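Local coordinates for protein ricin B-like lectin (Macrolepiota procera, PDB 4IZX) that binds beta-galactosides such as lactose through a ricin B-like beta-trefoil lectin domain, at residues A96-V101 and H132-I137; Y106-S111 and V122-T127; G33-S38 and T116-P121. One frame throughout, in Å; residues are numbered along the deposited sequence.

How the contacts relate
From the N terminus, the chain first lays down 33-38, on strand 31-34 and the chain after it, next to the galactose; 116-121 later packs against it, so contact 3 closes a loop of 77 intervening residues. Before that return, 96-101 runs along strand 97-100 and 106-111 along strand 106-110. Contact 2 is closed next, by 122-127, and contact 1 by 132-137. Contact 2 is therefore nested inside the loop of contact 1, while contact 3 crosses both. Contacts 2 and 3 share strand 120-126 in one four-stranded sheet; contact 1 joins strand 97-100, paired with 86-89, to 135-138, an edge strand of the other four-stranded sheet.

Contact 1: A96-V101 and H132-I137; sequences AFRIFV and HQTWTI
Phe97 and Trp135 form a single antiparallel hydrogen-bonded bridge: Phe97 N reaches Trp135 O at 2.8 Å and Trp135 N returns to Phe97 O at 2.9 Å, and the touching parts of the chain are strongly skewed; this is the only bridge between the two segments. Ile137 lies across the Phe97 ring at about a right angle. Its CD1 stands over one face, 3.9 Å from the centroid and displaced toward the CD2 rim, which makes a CH-pi contact. The in-plane edge of the same ring meets Trp135 O. Phe97 also packs on Ile87 and Arg89 of strand 86-89, with which it lines a pocket occupied in this crystal by benzamidine, probably from the crystallisation medium.

The polar half begins at Arg98. Its chain is extended from CG to NE, with CG anti to the carbonyl carbon (chi1 -68°), and this carries the guanidinium along to Gln133. Arg98 NH1 donates to Gln133 OE1 at 3.0 Å. Gln133 OE1 lies in the guanidinium plane, and NH1 meets one of its lone pairs in the carbonyl plane, although the bond is bent to 138° at the hydrogen. The two flat groups are turned 73° from each other. Thr134 CG2 covers one guanidinium face, 3.5 Å from Arg98 NH2. A water accepts from Ile99 N and donates to Gln133 O at 2.8 Å, bridging the backbones where direct pairing has stopped.

Asp90 takes Arg98 NE in a salt bridge, and Trp128 O accepts from NH2. Gln133 NE2 donates to Asp109 and Trp126, while OE1 also accepts from Asn107 and Trp128. With all touching residues buried, these several bonds fix the rotation of both groups, and the Asp90 carboxylate probably offsets the cost of burying the arginine's charge.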
loop_
_atom_site.group_PDB
_atom_site.type_symbol
_atom_site.label_atom_id
_atom_site.label_comp_id
_atom_site.label_asym_id
_atom_site.label_seq_id
_atom_site.Cartn_x
_atom_site.Cartn_y
_atom_site.Cartn_z
ATOM N N ALA A 96 -13.243 0.631 3.209
ATOM C CA ALA A 96 -11.918 0.191 2.880
ATOM C C ALA A 96 -11.656 0.278 1.390
ATOM O O ALA A 96 -12.574 0.469 0.598
ATOM C CB ALA A 96 -11.693 -1.234 3.394
ATOM N N PHE A 97 -10.413 0.086 1.016
ATOM C CA PHE A 97 -9.906 0.257 -0.316
ATOM C C PHE A 97 -9.076 -0.941 -0.765
ATOM O O PHE A 97 -8.486 -1.670 0.041
ATOM C CB PHE A 97 -8.969 1.497 -0.371
ATOM C CG PHE A 97 -9.671 2.792 -0.087
ATOM C CD1 PHE A 97 -10.221 3.538 -1.101
ATOM C CD2 PHE A 97 -9.757 3.285 1.193
ATOM C CE1 PHE A 97 -10.760 4.774 -0.866
ATOM C CE2 PHE A 97 -10.337 4.497 1.441
ATOM C CZ PHE A 97 -10.826 5.246 0.408
ATOM N N ARG A 98 -8.987 -1.072 -2.081
ATOM C CA ARG A 98 -8.032 -1.915 -2.754
ATOM C C ARG A 98 -7.156 -1.053 -3.647
ATOM O O ARG A 98 -7.607 -0.051 -4.212
ATOM C CB ARG A 98 -8.744 -2.989 -3.591
ATOM C CG ARG A 98 -9.463 -3.994 -2.700
ATOM C CD ARG A 98 -10.337 -4.925 -3.500
ATOM N NE ARG A 98 -10.990 -5.896 -2.648
ATOM C CZ ARG A 98 -10.500 -7.072 -2.316
ATOM N NH1 ARG A 98 -9.366 -7.485 -2.835
ATOM N NH2 ARG A 98 -11.166 -7.856 -1.479
ATOM N N ILE A 99 -5.896 -1.459 -3.801
ATOM C CA ILE A 99 -4.890 -0.695 -4.522
ATOM C C ILE A 99 -4.346 -1.616 -5.606
ATOM O O ILE A 99 -3.741 -2.656 -5.293
ATOM C CB ILE A 99 -3.806 -0.188 -3.566
ATOM C CG1 ILE A 99 -4.414 0.703 -2.450
ATOM C CG2 ILE A 99 -2.729 0.571 -4.335
ATOM C CD1 ILE A 99 -3.437 1.104 -1.359
ATOM N N PHE A 100 -4.649 -1.291 -6.843
ATOM C CA PHE A 100 -4.395 -2.142 -8.022
ATOM C C PHE A 100 -3.285 -1.567 -8.872
ATOM O O PHE A 100 -3.212 -0.383 -9.140
ATOM C CB PHE A 100 -5.634 -2.223 -8.911
ATOM C CG PHE A 100 -6.751 -3.069 -8.386
ATOM C CD1 PHE A 100 -7.704 -2.555 -7.547
ATOM C CD2 PHE A 100 -6.879 -4.372 -8.818
ATOM C CE1 PHE A 100 -8.763 -3.339 -7.125
ATOM C CE2 PHE A 100 -7.900 -5.172 -8.375
ATOM C CZ PHE A 100 -8.864 -4.650 -7.569
ATOM N N VAL A 101 -2.495 -2.458 -9.485
ATOM C CA VAL A 101 -1.708 -2.042 -10.660
ATOM C C VAL A 101 -2.733 -1.701 -11.752
ATOM O O VAL A 101 -3.637 -2.503 -12.039
ATOM C CB VAL A 101 -0.731 -3.129 -11.147
ATOM C CG1 VAL A 101 0.022 -2.680 -12.394
ATOM C CG2 VAL A 101 0.244 -3.521 -10.024
ATOM N N HIS A 132 -7.141 -9.500 3.890
ATOM C CA HIS A 132 -5.772 -9.023 3.867
ATOM C C HIS A 132 -5.410 -8.270 2.608
ATOM O O HIS A 132 -4.305 -7.743 2.536
ATOM C CB HIS A 132 -4.840 -10.204 4.104
ATOM C CG HIS A 132 -5.003 -11.280 3.096
ATOM N ND1 HIS A 132 -6.060 -12.147 3.110
ATOM C CD2 HIS A 132 -4.244 -11.606 2.030
ATOM C CE1 HIS A 132 -5.935 -12.970 2.090
ATOM N NE2 HIS A 132 -4.860 -12.645 1.398
ATOM N N GLN A 133 -6.346 -8.207 1.650
ATOM C CA GLN A 133 -6.211 -7.364 0.464
ATOM C C GLN A 133 -6.940 -6.039 0.556
ATOM O O GLN A 133 -7.044 -5.320 -0.440
ATOM C CB GLN A 133 -6.702 -8.110 -0.779
ATOM C CG GLN A 133 -6.025 -9.442 -1.005
ATOM C CD GLN A 133 -6.288 -9.962 -2.392
ATOM O OE1 GLN A 133 -7.264 -9.595 -3.065
ATOM N NE2 GLN A 133 -5.387 -10.801 -2.874
ATOM N N THR A 134 -7.478 -5.705 1.733
ATOM C CA THR A 134 -8.248 -4.489 1.899
ATOM C C THR A 134 -7.612 -3.621 2.988
ATOM O O THR A 134 -7.006 -4.140 3.948
ATOM C CB THR A 134 -9.718 -4.789 2.225
ATOM O OG1 THR A 134 -9.875 -5.387 3.520
ATOM C CG2 THR A 134 -10.354 -5.685 1.179
ATOM N N TRP A 135 -7.761 -2.312 2.819
ATOM C CA TRP A 135 -6.936 -1.349 3.538
ATOM C C TRP A 135 -7.775 -0.131 3.861
ATOM O O TRP A 135 -8.525 0.357 3.025
ATOM C CB TRP A 135 -5.742 -0.897 2.666
ATOM C CG TRP A 135 -4.923 -2.025 2.070
ATOM C CD1 TRP A 135 -5.194 -2.693 0.936
ATOM C CD2 TRP A 135 -3.764 -2.616 2.626
ATOM N NE1 TRP A 135 -4.263 -3.675 0.737
ATOM C CE2 TRP A 135 -3.359 -3.627 1.751
ATOM C CE3 TRP A 135 -2.975 -2.346 3.751
ATOM C CZ2 TRP A 135 -2.198 -4.369 1.957
ATOM C CZ3 TRP A 135 -1.839 -3.112 3.966
ATOM C CH2 TRP A 135 -1.451 -4.084 3.064
ATOM N N THR A 136 -7.585 0.431 5.059
ATOM C CA THR A 136 -8.120 1.767 5.346
ATOM C C THR A 136 -7.060 2.814 5.063
ATOM O O THR A 136 -5.881 2.537 5.153
ATOM C CB THR A 136 -8.657 1.889 6.763
ATOM O OG1 THR A 136 -7.608 1.608 7.667
ATOM C CG2 THR A 136 -9.808 0.955 6.961
ATOM N N ILE A 137 -7.484 3.996 4.667
ATOM C CA ILE A 137 -6.588 5.117 4.352
ATOM C C ILE A 137 -7.059 6.296 5.213
ATOM O O ILE A 137 -8.173 6.787 5.009
ATOM C CB ILE A 137 -6.612 5.469 2.842
ATOM C CG1 ILE A 137 -6.205 4.259 1.991
ATOM C CG2 ILE A 137 -5.730 6.663 2.569
ATOM C CD1 ILE A 137 -6.390 4.461 0.501
HETATM O O HOH W 1 -5.452 -4.071 -2.322
#

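Contact 2: Y106-S111 and V122-T127; sequences YNLDLS and VQLWWT
Asp109 and Gln123 run alongside each other in the same direction, and Gln123 NE2 donates to Asp109 OD1 at 2.9 Å. The bond is nearly straight, 170° at the hydrogen. The carboxylate oxygen lies in the amide plane of Gln123, yet the amide nitrogen approaches it from well above the carboxylate plane. Gln123 CG sits between the backbone N and the carbonyl carbon, with the chain extended beyond, which brings the amide over to Asp109 and against Ser111 CB. Asp109 OD2 rests 3.4 Å from Trp125 CB.

At the other end, Thr127 OG1 donates to Asn107 OD1 at 2.8 Å from above the amide plane, the two side chains crossing at about a right angle. Tyr106 and Trp126 make a T-shaped pair: the indole edge is directed at the phenol face, centroids 5.8 Å apart and planes at 84°. Between these ends Leu108 CD1 meets Leu124 CD2 at 4.1 Å; past Asp109, Leu110 CD1 touches Val122 CG2.

The backbone holds all this in register. Asn107 pairs reciprocally with Trp125, and Asp109 with Gln123, as antiparallel hydrogen-bonded pairs; Asp109 N to Gln123 O is 2.8 Å. The strand axes come within 4.4 Å and their N-to-C directions are 134° apart, a strongly twisted antiparallel pair. Arg98 NH1 also donates to Asn107 OD1, and Gln133 backs both Asn107 and Asp109, giving the two polar side chains a second layer of support.

Strand 106-110 is one of the two edge strands of its four-stranded sheet, and 120-126 separates it from 31-34. Leu76 of strand 76-79 packs on Leu108, Val122 and Leu124, while Ile99 of strand 97-100 covers Leu108.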
loop_
_atom_site.group_PDB
_atom_site.type_symbol
_atom_site.label_atom_id
_atom_site.label_comp_id
_atom_site.label_asym_id
_atom_site.label_seq_id
_atom_site.Cartn_x
_atom_site.Cartn_y
_atom_site.Cartn_z
ATOM N N TYR A 106 -4.345 -7.352 -10.299
ATOM C CA TYR A 106 -3.407 -7.502 -9.188
ATOM C C TYR A 106 -3.510 -6.354 -8.238
ATOM O O TYR A 106 -3.404 -5.178 -8.608
ATOM C CB TYR A 106 -1.972 -7.577 -9.725
ATOM C CG TYR A 106 -1.703 -8.809 -10.557
ATOM C CD1 TYR A 106 -1.646 -10.059 -9.964
ATOM C CD2 TYR A 106 -1.486 -8.691 -11.897
ATOM C CE1 TYR A 106 -1.470 -11.192 -10.712
ATOM C CE2 TYR A 106 -1.248 -9.808 -12.660
ATOM C CZ TYR A 106 -1.271 -11.047 -12.057
ATOM O OH TYR A 106 -1.020 -12.150 -12.828
ATOM N N ASN A 107 -3.781 -6.677 -6.966
ATOM C CA ASN A 107 -3.897 -5.681 -5.902
ATOM C C ASN A 107 -2.986 -5.983 -4.735
ATOM O O ASN A 107 -2.544 -7.123 -4.524
ATOM C CB ASN A 107 -5.350 -5.398 -5.497
ATOM C CG ASN A 107 -6.152 -6.549 -4.921
ATOM O OD1 ASN A 107 -7.387 -6.374 -4.731
ATOM N ND2 ASN A 107 -5.559 -7.663 -4.570
ATOM N N LEU A 108 -2.734 -4.960 -3.921
ATOM C CA LEU A 108 -1.908 -5.122 -2.744
ATOM C C LEU A 108 -2.494 -6.139 -1.806
ATOM O O LEU A 108 -3.680 -6.133 -1.499
ATOM C CB LEU A 108 -1.761 -3.772 -2.000
ATOM C CG LEU A 108 -0.545 -2.949 -2.400
ATOM C CD1 LEU A 108 -0.559 -2.569 -3.863
ATOM C CD2 LEU A 108 -0.482 -1.701 -1.550
ATOM N N ASP A 109 -1.612 -6.969 -1.242
ATOM C CA ASP A 109 -1.948 -8.146 -0.445
ATOM C C ASP A 109 -0.873 -8.220 0.650
ATOM O O ASP A 109 0.319 -8.294 0.362
ATOM C CB ASP A 109 -1.935 -9.354 -1.426
ATOM C CG ASP A 109 -2.164 -10.699 -0.781
ATOM O OD1 ASP A 109 -1.345 -11.100 0.088
ATOM O OD2 ASP A 109 -3.156 -11.364 -1.157
ATOM N N LEU A 110 -1.310 -8.189 1.903
ATOM C CA LEU A 110 -0.398 -8.417 3.018
ATOM C C LEU A 110 -0.174 -9.918 3.097
ATOM O O LEU A 110 -1.118 -10.691 3.282
ATOM C CB LEU A 110 -0.970 -7.857 4.323
ATOM C CG LEU A 110 -0.054 -8.026 5.555
ATOM C CD1 LEU A 110 1.290 -7.328 5.363
ATOM C CD2 LEU A 110 -0.760 -7.528 6.798
ATOM N N SER A 111 1.066 -10.324 2.876
ATOM C CA SER A 111 1.390 -11.734 2.634
ATOM C C SER A 111 1.156 -12.606 3.850
ATOM O O SER A 111 0.905 -12.132 4.963
ATOM C CB SER A 111 2.808 -11.874 2.106
ATOM O OG SER A 111 3.782 -11.603 3.055
ATOM N N VAL A 122 4.559 -6.894 1.983
ATOM C CA VAL A 122 3.412 -6.543 1.175
ATOM C C VAL A 122 3.742 -6.902 -0.286
ATOM O O VAL A 122 4.831 -6.586 -0.777
ATOM C CB VAL A 122 3.055 -5.050 1.287
ATOM C CG1 VAL A 122 1.816 -4.711 0.458
ATOM C CG2 VAL A 122 2.867 -4.653 2.739
ATOM N N GLN A 123 2.804 -7.586 -0.946
ATOM C CA GLN A 123 2.971 -8.156 -2.251
ATOM C C GLN A 123 1.783 -7.812 -3.148
ATOM O O GLN A 123 0.769 -7.282 -2.671
ATOM C CB GLN A 123 3.197 -9.660 -2.183
ATOM C CG GLN A 123 1.940 -10.377 -1.751
ATOM C CD GLN A 123 2.097 -11.858 -1.471
ATOM O OE1 GLN A 123 3.122 -12.469 -1.808
ATOM N NE2 GLN A 123 1.048 -12.461 -0.912
ATOM N N LEU A 124 1.872 -8.159 -4.421
ATOM C CA LEU A 124 0.720 -8.248 -5.294
ATOM C C LEU A 124 0.120 -9.640 -5.253
ATOM O O LEU A 124 0.834 -10.633 -5.131
ATOM C CB LEU A 124 1.057 -7.949 -6.753
ATOM C CG LEU A 124 1.613 -6.547 -7.010
ATOM C CD1 LEU A 124 1.946 -6.409 -8.491
ATOM C CD2 LEU A 124 0.678 -5.466 -6.539
ATOM N N TRP A 125 -1.188 -9.717 -5.426
ATOM C CA TRP A 125 -1.857 -10.988 -5.661
ATOM C C TRP A 125 -3.127 -10.715 -6.433
ATOM O O TRP A 125 -3.745 -9.632 -6.303
ATOM C CB TRP A 125 -2.178 -11.708 -4.348
ATOM C CG TRP A 125 -2.391 -13.201 -4.503
ATOM C CD1 TRP A 125 -3.545 -13.853 -4.827
ATOM C CD2 TRP A 125 -1.369 -14.193 -4.422
ATOM N NE1 TRP A 125 -3.296 -15.189 -4.968
ATOM C CE2 TRP A 125 -1.969 -15.427 -4.749
ATOM C CE3 TRP A 125 -0.015 -14.154 -4.101
ATOM C CZ2 TRP A 125 -1.265 -16.619 -4.733
ATOM C CZ3 TRP A 125 0.694 -15.360 -4.086
ATOM C CH2 TRP A 125 0.064 -16.573 -4.412
ATOM N N TRP A 126 -3.572 -11.695 -7.220
ATOM C CA TRP A 126 -4.858 -11.656 -7.863
ATOM C C TRP A 126 -5.961 -11.284 -6.876
ATOM O O TRP A 126 -5.981 -11.781 -5.759
ATOM C CB TRP A 126 -5.162 -13.081 -8.412
ATOM C CG TRP A 126 -6.296 -13.170 -9.334
ATOM C CD1 TRP A 126 -7.581 -13.514 -9.064
ATOM C CD2 TRP A 126 -6.187 -13.044 -10.724
ATOM N NE1 TRP A 126 -8.308 -13.563 -10.242
ATOM C CE2 TRP A 126 -7.466 -13.216 -11.270
ATOM C CE3 TRP A 126 -5.124 -12.745 -11.561
ATOM C CZ2 TRP A 126 -7.689 -13.185 -12.640
ATOM C CZ3 TRP A 126 -5.356 -12.648 -12.903
ATOM C CH2 TRP A 126 -6.628 -12.853 -13.432
ATOM N N THR A 127 -6.878 -10.450 -7.305
ATOM C CA THR A 127 -7.880 -9.933 -6.425
ATOM C C THR A 127 -8.939 -10.987 -6.047
ATOM O O THR A 127 -9.467 -11.693 -6.909
ATOM C CB THR A 127 -8.528 -8.679 -7.016
ATOM O OG1 THR A 127 -9.259 -7.980 -6.021
ATOM C CG2 THR A 127 -9.439 -8.946 -8.181
#

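Contact 3: G33-S38 and T116-P121; sequences GYPYHS and TTPGTP. With GAL (beta-D-galactopyranose), chain B.
Beside the galactose site of the lectin, a type II turn from Thr117 to Thr120 packs against strand 31-34 and backs the segment that carries Tyr34. Two backbone bonds join the parts: Gly33 N donates to Thr120 O at 2.8 Å, and Gly119 N to Gly33 O at 2.9 Å. Thr117 O accepts twice within the turn, from Thr120 N and from Thr120 OG1, the latter at 2.7 Å, which closes the turn twice over. Gly119 has a positive phi (100°), the backbone conformation of the third position of this turn type.

Pro118 CB lies 3.6 Å from Tyr34 CD1, its side chain crossing that of Tyr34 at about a right angle, and Pro118 CG meets Pro35 CD. Tyr34 carries CG opposite its backbone N (chi1 -156°), placing the ring beneath the sugar. Galactose C4 stands 3.5 Å above the ring plane, over its centre, and C3 and C5 lie over the same face. His37 NE2 donates to galactose O3 at 2.8 Å, almost straight at 167° and in the imidazole plane.

Asp22, Gly25 and Asn41 also hydrogen-bond to the galactose. An aromatic platform under the galactose, with polar groups gripping its hydroxyls, is the hallmark of carbohydrate sites in ricin B-type beta-trefoils.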
loop_
_atom_site.group_PDB
_atom_site.type_symbol
_atom_site.label_atom_id
_atom_site.label_comp_id
_atom_site.label_asym_id
_atom_site.label_seq_id
_atom_site.Cartn_x
_atom_site.Cartn_y
_atom_site.Cartn_z
ATOM N N GLY A 33 4.401 -4.927 6.374
ATOM C CA GLY A 33 3.430 -4.593 7.400
ATOM C C GLY A 33 4.094 -4.434 8.736
ATOM O O GLY A 33 4.911 -5.278 9.122
ATOM N N TYR A 34 3.746 -3.390 9.496
ATOM C CA TYR A 34 4.396 -3.125 10.755
ATOM C C TYR A 34 3.443 -2.392 11.661
ATOM O O TYR A 34 2.633 -1.582 11.188
ATOM C CB TYR A 34 5.671 -2.283 10.511
ATOM C CG TYR A 34 6.738 -2.387 11.598
ATOM C CD1 TYR A 34 7.688 -3.409 11.571
ATOM C CD2 TYR A 34 6.832 -1.443 12.583
ATOM C CE1 TYR A 34 8.717 -3.463 12.487
ATOM C CE2 TYR A 34 7.828 -1.488 13.529
ATOM C CZ TYR A 34 8.775 -2.511 13.480
ATOM O OH TYR A 34 9.835 -2.495 14.373
ATOM N N PRO A 35 3.528 -2.589 12.986
ATOM C CA PRO A 35 2.678 -1.788 13.888
ATOM C C PRO A 35 2.928 -0.288 13.714
ATOM O O PRO A 35 4.056 0.141 13.573
ATOM C CB PRO A 35 3.060 -2.300 15.277
ATOM C CG PRO A 35 3.482 -3.730 15.030
ATOM C CD PRO A 35 4.247 -3.653 13.710
ATOM N N TYR A 36 1.860 0.507 13.768
ATOM C CA TYR A 36 1.969 1.938 13.565
ATOM C C TYR A 36 2.575 2.638 14.760
ATOM O O TYR A 36 2.030 2.582 15.869
ATOM C CB TYR A 36 0.580 2.546 13.291
ATOM C CG TYR A 36 0.628 3.994 12.900
ATOM C CD1 TYR A 36 1.310 4.383 11.766
ATOM C CD2 TYR A 36 -0.025 4.973 13.661
ATOM C CE1 TYR A 36 1.342 5.716 11.385
ATOM C CE2 TYR A 36 0.020 6.290 13.287
ATOM C CZ TYR A 36 0.707 6.671 12.152
ATOM O OH TYR A 36 0.793 7.982 11.699
ATOM N N HIS A 37 3.639 3.391 14.524
ATOM C CA HIS A 37 4.285 4.198 15.544
ATOM C C HIS A 37 4.397 5.664 15.113
ATOM O O HIS A 37 5.125 6.395 15.737
ATOM C CB HIS A 37 5.650 3.626 15.944
ATOM C CG HIS A 37 6.570 3.409 14.802
ATOM N ND1 HIS A 37 7.327 4.418 14.276
ATOM C CD2 HIS A 37 6.936 2.288 14.163
ATOM C CE1 HIS A 37 8.036 3.927 13.277
ATOM N NE2 HIS A 37 7.816 2.638 13.181
ATOM N N SER A 38 3.643 6.074 14.102
ATOM C CA SER A 38 3.690 7.460 13.565
ATOM C C SER A 38 4.997 7.803 12.878
ATOM O O SER A 38 5.278 8.951 12.620
ATOM C CB SER A 38 3.357 8.542 14.645
ATOM O OG SER A 38 2.083 8.265 15.231
ATOM N N THR A 116 0.288 -10.943 10.842
ATOM C CA THR A 116 0.466 -9.743 11.670
ATOM C C THR A 116 1.905 -9.499 12.076
ATOM O O THR A 116 2.215 -8.475 12.629
ATOM C CB THR A 116 -0.413 -9.818 12.928
ATOM O OG1 THR A 116 0.035 -10.923 13.729
ATOM C CG2 THR A 116 -1.870 -9.991 12.568
ATOM N N THR A 117 2.784 -10.448 11.812
ATOM C CA THR A 117 4.159 -10.354 12.251
ATOM C C THR A 117 4.775 -9.086 11.694
ATOM O O THR A 117 4.695 -8.817 10.475
ATOM C CB THR A 117 4.967 -11.582 11.779
ATOM O OG1 THR A 117 4.369 -12.767 12.291
ATOM C CG2 THR A 117 6.400 -11.526 12.242
ATOM N N PRO A 118 5.433 -8.290 12.547
ATOM C CA PRO A 118 6.141 -7.128 12.016
ATOM C C PRO A 118 7.198 -7.564 11.004
ATOM O O PRO A 118 7.978 -8.466 11.289
ATOM C CB PRO A 118 6.747 -6.482 13.271
ATOM C CG PRO A 118 5.815 -6.901 14.373
ATOM C CD PRO A 118 5.454 -8.318 14.023
ATOM N N GLY A 119 7.210 -6.919 9.833
ATOM C CA GLY A 119 8.115 -7.312 8.771
ATOM C C GLY A 119 7.502 -8.176 7.684
ATOM O O GLY A 119 8.154 -8.458 6.685
ATOM N N THR A 120 6.248 -8.554 7.837
ATOM C CA THR A 120 5.573 -9.336 6.804
ATOM C C THR A 120 5.550 -8.564 5.470
ATOM O O THR A 120 5.087 -7.432 5.423
ATOM C CB THR A 120 4.132 -9.656 7.257
ATOM O OG1 THR A 120 4.195 -10.496 8.394
ATOM C CG2 THR A 120 3.309 -10.309 6.187
ATOM N N PRO A 121 6.012 -9.163 4.378
ATOM C CA PRO A 121 6.063 -8.388 3.126
ATOM C C PRO A 121 4.673 -8.069 2.585
ATOM O O PRO A 121 3.726 -8.861 2.707
ATOM C CB PRO A 121 6.778 -9.346 2.174
ATOM C CG PRO A 121 7.632 -10.193 3.050
ATOM C CD PRO A 121 6.834 -10.390 4.316
HETATM C C1 GAL B . 12.549 0.220 11.843
HETATM C C2 GAL B . 11.406 1.147 11.567
HETATM C C3 GAL B . 10.098 0.359 11.493
HETATM C C4 GAL B . 10.245 -0.819 10.521
HETATM C C5 GAL B . 11.445 -1.638 10.938
HETATM C C6 GAL B . 11.684 -2.849 10.039
HETATM O O2 GAL B . 11.310 2.090 12.616
HETATM O O3 GAL B . 9.062 1.254 11.089
HETATM O O4 GAL B . 10.450 -0.336 9.177
HETATM O O5 GAL B . 12.627 -0.841 10.894
HETATM O O6 GAL B . 12.798 -3.612 10.543
#